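Local coordinates for protein acetylxylan esterase A (Aspergillus awamori, PDB 5X6S) that removes acetyl side groups from the backbone of acetylated xylans as a secreted serine esterase of carbohydrate esterase family 1, at residues V34-G42 against S119-M128; P133-G144 against Y187-H198. All blocks are in the same frame, centred on the assembly; numbering follows the deposited sequence.

Contact 1 of 2, residues V34-G42 against S119-M128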
loop_
_atom_site.group_PDB
_atom_site.type_symbol
_atom_site.label_atom_id
_atom_site.label_comp_id
_atom_site.label_asym_id
_atom_site.label_seq_id
_atom_site.Cartn_x
_atom_site.Cartn_y
_atom_site.Cartn_z
ATOM N N VAL A 34 -11.115 -7.487 -5.689
ATOM C CA VAL A 34 -10.625 -7.858 -7.025
ATOM C C VAL A 34 -11.198 -6.881 -8.028
ATOM O O VAL A 34 -12.429 -6.735 -8.120
ATOM C CB VAL A 34 -11.028 -9.319 -7.454
ATOM C CG1 VAL A 34 -10.630 -9.597 -8.915
ATOM C CG2 VAL A 34 -10.378 -10.344 -6.554
ATOM N N VAL A 35 -10.319 -6.209 -8.789
ATOM C CA VAL A 35 -10.728 -5.316 -9.832
ATOM C C VAL A 35 -10.635 -6.136 -11.139
ATOM O O VAL A 35 -9.542 -6.646 -11.468
ATOM C CB VAL A 35 -9.857 -4.013 -9.924
ATOM C CG1 VAL A 35 -10.322 -3.100 -11.032
ATOM C CG2 VAL A 35 -9.742 -3.255 -8.608
ATOM N N ALA A 36 -11.756 -6.281 -11.840
ATOM C CA ALA A 36 -11.869 -7.123 -13.014
ATOM C C ALA A 36 -12.241 -6.249 -14.222
ATOM O O ALA A 36 -13.349 -5.655 -14.277
ATOM C CB ALA A 36 -12.908 -8.239 -12.788
ATOM N N ILE A 37 -11.306 -6.131 -15.187
ATOM C CA ILE A 37 -11.371 -5.099 -16.211
ATOM C C ILE A 37 -11.663 -5.674 -17.602
ATOM O O ILE A 37 -10.904 -6.535 -18.101
ATOM C CB ILE A 37 -10.078 -4.269 -16.263
ATOM C CG1 ILE A 37 -9.668 -3.795 -14.848
ATOM C CG2 ILE A 37 -10.226 -3.124 -17.270
ATOM C CD1 ILE A 37 -8.332 -3.021 -14.778
ATOM N N HIS A 38 -12.774 -5.220 -18.195
ATOM C CA HIS A 38 -13.356 -5.839 -19.345
ATOM C C HIS A 38 -12.578 -5.537 -20.662
ATOM O O HIS A 38 -11.744 -4.629 -20.707
ATOM C CB HIS A 38 -14.807 -5.388 -19.482
ATOM C CG HIS A 38 -14.970 -3.970 -19.917
ATOM N ND1 HIS A 38 -14.793 -3.555 -21.227
ATOM C CD2 HIS A 38 -15.322 -2.869 -19.219
ATOM C CE1 HIS A 38 -15.023 -2.262 -21.320
ATOM N NE2 HIS A 38 -15.350 -1.810 -20.112
ATOM N N TYR A 39 -12.885 -6.326 -21.696
ATOM C CA TYR A 39 -12.297 -6.249 -23.068
ATOM C C TYR A 39 -13.038 -5.240 -23.971
ATOM O O TYR A 39 -14.115 -4.754 -23.636
ATOM C CB TYR A 39 -12.307 -7.671 -23.681
ATOM C CG TYR A 39 -13.585 -8.424 -23.378
ATOM C CD1 TYR A 39 -14.800 -8.047 -23.979
ATOM C CD2 TYR A 39 -13.613 -9.419 -22.414
ATOM C CE1 TYR A 39 -15.998 -8.705 -23.672
ATOM C CE2 TYR A 39 -14.787 -10.085 -22.086
ATOM C CZ TYR A 39 -15.991 -9.717 -22.714
ATOM O OH TYR A 39 -17.142 -10.361 -22.391
ATOM N N CYS A 40 -12.478 -4.894 -25.134
ATOM C CA CYS A 40 -13.208 -4.021 -26.094
ATOM C C CYS A 40 -14.546 -4.599 -26.426
ATOM O O CYS A 40 -14.701 -5.814 -26.395
ATOM C CB CYS A 40 -12.451 -3.849 -27.414
ATOM S SG CYS A 40 -10.842 -3.018 -27.326
ATOM N N THR A 41 -15.491 -3.714 -26.737
ATOM C CA THR A 41 -16.916 -4.010 -27.008
ATOM C C THR A 41 -17.709 -4.410 -25.751
ATOM O O THR A 41 -18.922 -4.597 -25.844
ATOM C CB THR A 41 -17.161 -5.059 -28.130
ATOM O OG1 THR A 41 -16.844 -6.382 -27.652
ATOM C CG2 THR A 41 -16.313 -4.745 -29.382
ATOM N N GLY A 42 -17.016 -4.542 -24.612
ATOM C CA GLY A 42 -17.624 -4.972 -23.369
ATOM C C GLY A 42 -17.959 -3.802 -22.459
ATOM O O GLY A 42 -17.821 -2.618 -22.812
ATOM N N SER A 119 -7.695 -8.807 -22.653
ATOM C CA SER A 119 -7.521 -8.026 -23.874
ATOM C C SER A 119 -7.275 -6.534 -23.531
ATOM O O SER A 119 -6.335 -6.269 -22.830
ATOM C CB SER A 119 -8.700 -8.296 -24.820
ATOM O OG SER A 119 -8.505 -7.712 -26.099
ATOM N N SER A 120 -8.115 -5.604 -23.975
ATOM C CA SER A 120 -8.022 -4.197 -23.567
ATOM C C SER A 120 -7.910 -4.055 -22.046
ATOM O O SER A 120 -7.114 -3.264 -21.531
ATOM C CB SER A 120 -9.197 -3.388 -24.109
ATOM O OG SER A 120 -8.968 -1.957 -23.972
ATOM N N GLY A 121 -8.634 -4.887 -21.334
ATOM C CA GLY A 121 -8.590 -4.857 -19.862
ATOM C C GLY A 121 -7.305 -5.400 -19.316
ATOM O O GLY A 121 -6.860 -4.970 -18.242
ATOM N N ALA A 122 -6.680 -6.333 -20.052
ATOM C CA ALA A 122 -5.335 -6.789 -19.655
ATOM C C ALA A 122 -4.284 -5.709 -19.927
ATOM O O ALA A 122 -3.325 -5.572 -19.138
ATOM C CB ALA A 122 -4.972 -8.080 -20.334
ATOM N N MET A 123 -4.440 -4.982 -21.026
ATOM C CA MET A 123 -3.579 -3.808 -21.272
ATOM C C MET A 123 -3.695 -2.812 -20.087
ATOM O O MET A 123 -2.697 -2.312 -19.560
ATOM C CB MET A 123 -3.961 -3.101 -22.526
ATOM C CG MET A 123 -3.937 -3.952 -23.798
ATOM S SD MET A 123 -4.280 -2.888 -25.179
ATOM C CE MET A 123 -5.026 -4.009 -26.349
ATOM N N MET A 124 -4.928 -2.546 -19.688
ATOM C CA MET A 124 -5.197 -1.632 -18.565
ATOM C C MET A 124 -4.670 -2.226 -17.259
ATOM O O MET A 124 -4.177 -1.488 -16.383
ATOM C CB MET A 124 -6.687 -1.300 -18.498
ATOM C CG MET A 124 -7.058 -0.403 -17.294
ATOM S SD MET A 124 -6.134 1.135 -17.196
ATOM C CE MET A 124 -7.134 2.156 -18.249
ATOM N N THR A 125 -4.683 -3.552 -17.127
ATOM C CA THR A 125 -4.110 -4.144 -15.935
ATOM C C THR A 125 -2.630 -3.774 -15.783
ATOM O O THR A 125 -2.178 -3.411 -14.687
ATOM C CB THR A 125 -4.357 -5.692 -15.902
ATOM O OG1 THR A 125 -5.765 -5.908 -15.815
ATOM C CG2 THR A 125 -3.722 -6.349 -14.713
ATOM N N ASN A 126 -1.870 -3.869 -16.868
ATOM C CA ASN A 126 -0.471 -3.500 -16.845
ATOM C C ASN A 126 -0.331 -2.043 -16.535
ATOM O O ASN A 126 0.509 -1.679 -15.783
ATOM C CB ASN A 126 0.258 -3.827 -18.122
ATOM C CG ASN A 126 0.601 -5.300 -18.231
ATOM O OD1 ASN A 126 1.081 -5.924 -17.319
ATOM N ND2 ASN A 126 0.277 -5.837 -19.339
ATOM N N VAL A 127 -1.175 -1.230 -17.110
ATOM C CA VAL A 127 -1.149 0.238 -16.871
ATOM C C VAL A 127 -1.411 0.549 -15.389
ATOM O O VAL A 127 -0.700 1.385 -14.757
ATOM C CB VAL A 127 -2.091 1.000 -17.814
ATOM C CG1 VAL A 127 -2.229 2.479 -17.402
ATOM C CG2 VAL A 127 -1.585 0.947 -19.258
ATOM N N MET A 128 -2.398 -0.121 -14.806
ATOM C CA MET A 128 -2.737 0.091 -13.366
ATOM C C MET A 128 -1.569 -0.294 -12.470
ATOM O O MET A 128 -1.294 0.363 -11.477
ATOM C CB MET A 128 -3.955 -0.732 -12.947
ATOM C CG MET A 128 -5.313 -0.274 -13.557
ATOM S SD MET A 128 -5.684 1.485 -13.275
ATOM C CE MET A 128 -5.554 1.533 -11.473
HETATM O O HOH W 1 -10.406 -6.236 -26.572
#
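Ile-37 meets the first turns of helix 120-128 with both branches of its side chain. CG2, anti to the backbone N, presses on the helix backbone 3.5 Å from Gly-121 CA, while CG1 leads CD1 farther along the helix to Met-124 CG at 3.8 Å, the two side chains crossing at about a right angle. CD1 also borders Thr-125, whose OG1 is turned back to Gly-121 O; that carbonyl takes Thr-125 N and OG1 from opposite faces of its plane. This is the tight end of the contact. Gly-121 has no side chain, and its CA lies 3.4 Å from Ile-37 O with an angle of 167° at the hydrogen, a nearly straight CA-H...O contact that brings the helix start against the end of strand 34-37. Toward Tyr-39 and Cys-40, both partly exposed, the contact is looser, and a water links Cys-40 N to Ser-119 OG. Tyr-39 touches Ser-119 through CB alone, 3.8 Å from Ser-119 CB; its ring leads away and its OH is hydrogen-bonded to Asp-50. Cys-40 SG, disulfide-bonded to Cys-75, rests 3.6 Å from Ser-120 CB. The water accepts from Cys-40 N and lies 2.5 Å from Ser-119 OG, which is also hydrogen-bonded to His-259. Ser-119, assigned by similarity to the charge relay system, has phi 54° and psi -120°. Such a strained backbone, at the turn between strand 113-118 and helix 120-131, is consistent with the nucleophile elbow (GxSxG) of the alpha/beta-hydrolase fold.

Contact 2 of 2, residues P133-G144 against Y187-H198. With NA (sodium ion), chain G.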
loop_
_atom_site.group_PDB
_atom_site.type_symbol
_atom_site.label_atom_id
_atom_site.label_comp_id
_atom_site.label_asym_id
_atom_site.label_seq_id
_atom_site.Cartn_x
_atom_site.Cartn_y
_atom_site.Cartn_z
ATOM N N PRO A 133 0.937 1.502 -8.554
ATOM C CA PRO A 133 1.526 0.282 -7.944
ATOM C C PRO A 133 1.202 0.110 -6.457
ATOM O O PRO A 133 1.035 -1.013 -5.991
ATOM C CB PRO A 133 3.036 0.492 -8.142
ATOM C CG PRO A 133 3.197 1.987 -8.301
ATOM C CD PRO A 133 1.987 2.378 -9.106
ATOM N N GLU A 134 1.056 1.234 -5.744
ATOM C CA GLU A 134 0.748 1.281 -4.306
ATOM C C GLU A 134 -0.560 0.621 -3.907
ATOM O O GLU A 134 -0.701 0.221 -2.778
ATOM C CB GLU A 134 0.757 2.734 -3.781
ATOM C CG GLU A 134 -0.415 3.653 -4.237
ATOM C CD GLU A 134 -0.276 4.267 -5.627
ATOM O OE1 GLU A 134 0.709 3.945 -6.336
ATOM O OE2 GLU A 134 -1.150 5.082 -6.033
ATOM N N LEU A 135 -1.522 0.515 -4.841
ATOM C CA LEU A 135 -2.822 -0.041 -4.508
ATOM C C LEU A 135 -2.909 -1.593 -4.540
ATOM O O LEU A 135 -3.779 -2.178 -3.887
ATOM C CB LEU A 135 -3.895 0.548 -5.436
ATOM C CG LEU A 135 -4.155 2.034 -5.287
ATOM C CD1 LEU A 135 -5.202 2.472 -6.319
ATOM C CD2 LEU A 135 -4.566 2.434 -3.872
ATOM N N PHE A 136 -2.000 -2.243 -5.278
ATOM C CA PHE A 136 -2.199 -3.623 -5.721
ATOM C C PHE A 136 -1.129 -4.581 -5.200
ATOM O O PHE A 136 0.061 -4.328 -5.381
ATOM C CB PHE A 136 -2.279 -3.704 -7.227
ATOM C CG PHE A 136 -3.384 -2.873 -7.811
ATOM C CD1 PHE A 136 -4.718 -3.221 -7.593
ATOM C CD2 PHE A 136 -3.084 -1.703 -8.504
ATOM C CE1 PHE A 136 -5.738 -2.431 -8.070
ATOM C CE2 PHE A 136 -4.082 -0.890 -8.973
ATOM C CZ PHE A 136 -5.425 -1.247 -8.777
ATOM N N ALA A 137 -1.588 -5.671 -4.547
ATOM C CA ALA A 137 -0.743 -6.737 -4.031
ATOM C C ALA A 137 -0.276 -7.656 -5.135
ATOM O O ALA A 137 0.842 -8.175 -5.098
ATOM C CB ALA A 137 -1.511 -7.529 -2.985
ATOM N N ALA A 138 -1.124 -7.855 -6.156
ATOM C CA ALA A 138 -0.828 -8.760 -7.296
ATOM C C ALA A 138 -1.791 -8.474 -8.389
ATOM O O ALA A 138 -2.881 -7.883 -8.128
ATOM C CB ALA A 138 -0.919 -10.242 -6.891
ATOM N N ALA A 139 -1.426 -8.873 -9.601
ATOM C CA ALA A 139 -2.195 -8.648 -10.810
ATOM C C ALA A 139 -2.087 -9.846 -11.695
ATOM O O ALA A 139 -0.990 -10.471 -11.739
ATOM C CB ALA A 139 -1.676 -7.467 -11.580
ATOM N N THR A 140 -3.161 -10.142 -12.443
ATOM C CA THR A 140 -3.156 -11.248 -13.446
ATOM C C THR A 140 -3.578 -10.665 -14.770
ATOM O O THR A 140 -4.660 -10.057 -14.876
ATOM C CB THR A 140 -4.048 -12.468 -12.994
ATOM O OG1 THR A 140 -3.517 -13.053 -11.791
ATOM C CG2 THR A 140 -4.113 -13.573 -14.079
ATOM N N VAL A 141 -2.772 -10.863 -15.798
ATOM C CA VAL A 141 -2.956 -10.300 -17.119
ATOM C C VAL A 141 -3.322 -11.422 -18.094
ATOM O O VAL A 141 -2.512 -12.369 -18.301
ATOM C CB VAL A 141 -1.673 -9.541 -17.584
ATOM C CG1 VAL A 141 -1.779 -8.968 -18.960
ATOM C CG2 VAL A 141 -1.293 -8.441 -16.577
ATOM N N TYR A 142 -4.539 -11.356 -18.628
ATOM C CA TYR A 142 -5.020 -12.296 -19.673
ATOM C C TYR A 142 -4.929 -11.681 -21.084
ATOM O O TYR A 142 -5.852 -10.998 -21.561
ATOM C CB TYR A 142 -6.448 -12.824 -19.386
ATOM C CG TYR A 142 -6.504 -13.770 -18.243
ATOM C CD1 TYR A 142 -6.052 -15.096 -18.392
ATOM C CD2 TYR A 142 -6.975 -13.378 -16.989
ATOM C CE1 TYR A 142 -6.056 -15.967 -17.333
ATOM C CE2 TYR A 142 -6.992 -14.295 -15.896
ATOM C CZ TYR A 142 -6.552 -15.582 -16.101
ATOM O OH TYR A 142 -6.549 -16.503 -15.109
ATOM N N SER A 143 -3.794 -11.928 -21.770
ATOM C CA SER A 143 -3.651 -11.489 -23.187
ATOM C C SER A 143 -3.736 -9.982 -23.364
ATOM O O SER A 143 -4.719 -9.447 -23.903
ATOM C CB SER A 143 -4.682 -12.178 -24.088
ATOM O OG SER A 143 -4.703 -13.592 -23.870
ATOM N N GLY A 144 -2.723 -9.282 -22.873
ATOM C CA GLY A 144 -2.650 -7.842 -23.019
ATOM C C GLY A 144 -1.377 -7.419 -23.772
ATOM O O GLY A 144 -0.785 -8.206 -24.526
ATOM N N TYR A 187 9.022 6.681 -7.832
ATOM C CA TYR A 187 8.392 5.744 -6.927
ATOM C C TYR A 187 9.299 4.588 -6.653
ATOM O O TYR A 187 9.779 3.986 -7.584
ATOM C CB TYR A 187 7.099 5.155 -7.528
ATOM C CG TYR A 187 6.393 4.198 -6.607
ATOM C CD1 TYR A 187 5.719 4.673 -5.479
ATOM C CD2 TYR A 187 6.345 2.842 -6.871
ATOM C CE1 TYR A 187 5.026 3.831 -4.640
ATOM C CE2 TYR A 187 5.662 1.959 -5.994
ATOM C CZ TYR A 187 4.984 2.468 -4.893
ATOM O OH TYR A 187 4.293 1.654 -4.011
ATOM N N SER A 188 9.460 4.231 -5.390
ATOM C CA SER A 188 10.258 3.010 -5.106
ATOM C C SER A 188 9.641 2.168 -3.972
ATOM O O SER A 188 10.356 1.533 -3.173
ATOM C CB SER A 188 11.737 3.366 -4.818
ATOM O OG SER A 188 11.778 4.304 -3.761
ATOM N N GLY A 189 8.310 2.145 -3.894
ATOM C CA GLY A 189 7.668 1.319 -2.917
ATOM C C GLY A 189 7.145 0.002 -3.526
ATOM O O GLY A 189 7.555 -0.433 -4.597
ATOM N N SER A 190 6.193 -0.575 -2.819
ATOM C CA SER A 190 5.511 -1.809 -3.154
ATOM C C SER A 190 4.971 -1.764 -4.568
ATOM O O SER A 190 4.397 -0.740 -4.974
ATOM C CB SER A 190 4.348 -1.889 -2.172
ATOM O OG SER A 190 3.638 -3.071 -2.325
ATOM N N ARG A 191 5.105 -2.861 -5.313
ATOM C CA ARG A 191 4.403 -3.012 -6.605
ATOM C C ARG A 191 3.688 -4.387 -6.656
ATOM O O ARG A 191 4.124 -5.323 -5.957
ATOM C CB ARG A 191 5.390 -2.917 -7.746
ATOM C CG ARG A 191 6.329 -1.696 -7.718
ATOM C CD ARG A 191 7.339 -1.765 -8.874
ATOM N NE ARG A 191 8.095 -0.521 -8.963
ATOM C CZ ARG A 191 7.775 0.516 -9.724
ATOM N NH1 ARG A 191 6.724 0.462 -10.507
ATOM N NH2 ARG A 191 8.517 1.637 -9.688
ATOM N N PRO A 192 2.625 -4.521 -7.454
ATOM C CA PRO A 192 1.985 -5.860 -7.455
ATOM C C PRO A 192 2.869 -6.964 -8.061
ATOM O O PRO A 192 3.556 -6.719 -9.076
ATOM C CB PRO A 192 0.732 -5.657 -8.327
ATOM C CG PRO A 192 1.042 -4.445 -9.178
ATOM C CD PRO A 192 1.918 -3.570 -8.326
ATOM N N ARG A 193 2.782 -8.156 -7.483
ATOM C CA ARG A 193 3.329 -9.373 -8.105
ATOM C C ARG A 193 2.543 -9.611 -9.409
ATOM O O ARG A 193 1.311 -9.644 -9.381
ATOM C CB ARG A 193 3.183 -10.539 -7.162
ATOM C CG ARG A 193 3.864 -10.383 -5.832
ATOM C CD ARG A 193 3.599 -11.617 -4.931
ATOM N NE ARG A 193 2.242 -11.645 -4.338
ATOM C CZ ARG A 193 1.230 -12.384 -4.794
ATOM N NH1 ARG A 193 1.396 -13.159 -5.836
ATOM N NH2 ARG A 193 0.040 -12.330 -4.201
ATOM N N MET A 194 3.241 -9.749 -10.543
ATOM C CA MET A 194 2.642 -9.849 -11.846
ATOM C C MET A 194 2.581 -11.287 -12.371
ATOM O O MET A 194 3.577 -11.998 -12.349
ATOM C CB MET A 194 3.389 -8.999 -12.860
ATOM C CG MET A 194 3.561 -7.536 -12.520
ATOM S SD MET A 194 1.951 -6.696 -12.233
ATOM C CE MET A 194 1.276 -6.780 -13.849
ATOM N N GLN A 195 1.420 -11.674 -12.889
ATOM C CA GLN A 195 1.221 -12.955 -13.567
ATOM C C GLN A 195 0.646 -12.676 -14.920
ATOM O O GLN A 195 -0.452 -12.077 -15.043
ATOM C CB GLN A 195 0.260 -13.830 -12.760
ATOM C CG GLN A 195 -0.027 -15.172 -13.361
ATOM C CD GLN A 195 -1.013 -15.958 -12.498
ATOM O OE1 GLN A 195 -2.187 -15.554 -12.332
ATOM N NE2 GLN A 195 -0.541 -17.050 -11.906
ATOM N N ILE A 196 1.373 -13.094 -15.962
ATOM C CA ILE A 196 1.093 -12.736 -17.359
ATOM C C ILE A 196 0.750 -13.986 -18.189
ATOM O O ILE A 196 1.619 -14.848 -18.397
ATOM C CB ILE A 196 2.320 -12.025 -17.996
ATOM C CG1 ILE A 196 2.871 -10.946 -17.066
ATOM C CG2 ILE A 196 2.038 -11.553 -19.438
ATOM C CD1 ILE A 196 1.906 -9.809 -16.697
ATOM N N TYR A 197 -0.491 -14.084 -18.681
ATOM C CA TYR A 197 -0.909 -15.144 -19.588
ATOM C C TYR A 197 -0.949 -14.635 -21.024
ATOM O O TYR A 197 -1.334 -13.503 -21.286
ATOM C CB TYR A 197 -2.330 -15.618 -19.279
ATOM C CG TYR A 197 -2.549 -16.420 -18.012
ATOM C CD1 TYR A 197 -2.753 -15.799 -16.759
ATOM C CD2 TYR A 197 -2.628 -17.809 -18.066
ATOM C CE1 TYR A 197 -3.018 -16.566 -15.609
ATOM C CE2 TYR A 197 -2.921 -18.571 -16.920
ATOM C CZ TYR A 197 -3.113 -17.958 -15.703
ATOM O OH TYR A 197 -3.402 -18.751 -14.607
ATOM N N HIS A 198 -0.651 -15.501 -21.983
ATOM C CA HIS A 198 -0.800 -15.154 -23.393
ATOM C C HIS A 198 -0.878 -16.461 -24.189
ATOM O O HIS A 198 -0.303 -17.462 -23.783
ATOM C CB HIS A 198 0.360 -14.292 -23.902
ATOM C CG HIS A 198 -0.031 -13.273 -24.929
ATOM N ND1 HIS A 198 -0.140 -11.936 -24.632
ATOM C CD2 HIS A 198 -0.411 -13.395 -26.229
ATOM C CE1 HIS A 198 -0.579 -11.273 -25.682
ATOM N NE2 HIS A 198 -0.727 -12.135 -26.678
HETATM NA NA NA G . -0.575 0.299 0.159
HETATM O O HOH W 2 1.591 -2.610 -4.049
HETATM O O HOH W 3 2.060 -9.168 -2.735
HETATM O O HOH W 4 3.357 -6.531 -3.737
HETATM O O HOH W 5 -0.393 -10.846 -22.048
HETATM O O HOH W 6 0.429 2.471 0.005
HETATM O O HOH W 7 -1.576 -1.414 -0.071
#
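Val-141 is held by both its backbone N and its O, which bond to the two residues flanking Ile-196: N donates to Gln-195 O and O accepts from Tyr-197 N, each bond 2.7 Å long. The ladder ends with Arg-193 N bonded to Ala-137 O on one side and Ser-143 N to Tyr-197 O on the other. Beside it Thr-140 OG1 donates to Gln-195 OE1 over 2.9 Å; the extended glutamine chain runs alongside the threonine, and its NE2 goes on to Gln-250. Past the ladder, a water joins Gly-144 N, Tyr-197 O and His-198 ND1. The strand axes, 4.7 Å apart and 10° from parallel, make 138-142 and 193-198 neighbours in the central sheet of the alpha/beta-hydrolase fold. On the face carrying Thr-140, the Tyr-142 and Tyr-197 rings form an offset stack, centroids 4.5 Å apart and planes at 21°; Tyr-142 OH bonds to Asp-268. Thr-140 CG2 meets the edge of the Tyr-197 ring. On the other face Val-141 CG2 packs tightly against Ile-196 CD1 at 3.5 Å, and Met-194, bent at chi2 and chi3, brings SD and CE to Ala-139 CB. Beyond the strands Pro-192 CB lies 3.8 Å from Phe-136 CB, and Pro-133 CG sits over one face of the Tyr-187 ring, 3.4 Å from CE2. Next to it Glu-134 O binds a sodium ion, shared with Glu-134 O of the second subunit.

The two contacts lie in series along the chain, contact 1 closing before contact 2 opens, with their centres 12 Å apart. Helix 120-131 from contact 1 is followed in the chain by strand 138-142 of contact 2, after a short 3-10 segment, and both contacts reach one mixed sheet, in which strand 113-118 separates 33-37 from 138-142. They touch where Ser-119 N approaches Tyr-142 O at 3.1 Å, a probable hydrogen bond, and where Ala-122 CB packs on Gly-144 CA. Contact 1 therefore sets the helix behind the probable nucleophile against the sheet, while contact 2 pairs the next two strands, whose C-terminal ends, near Ser-143 and His-198, lie close to the probable Ser-119, His-259, Asp-202 triad.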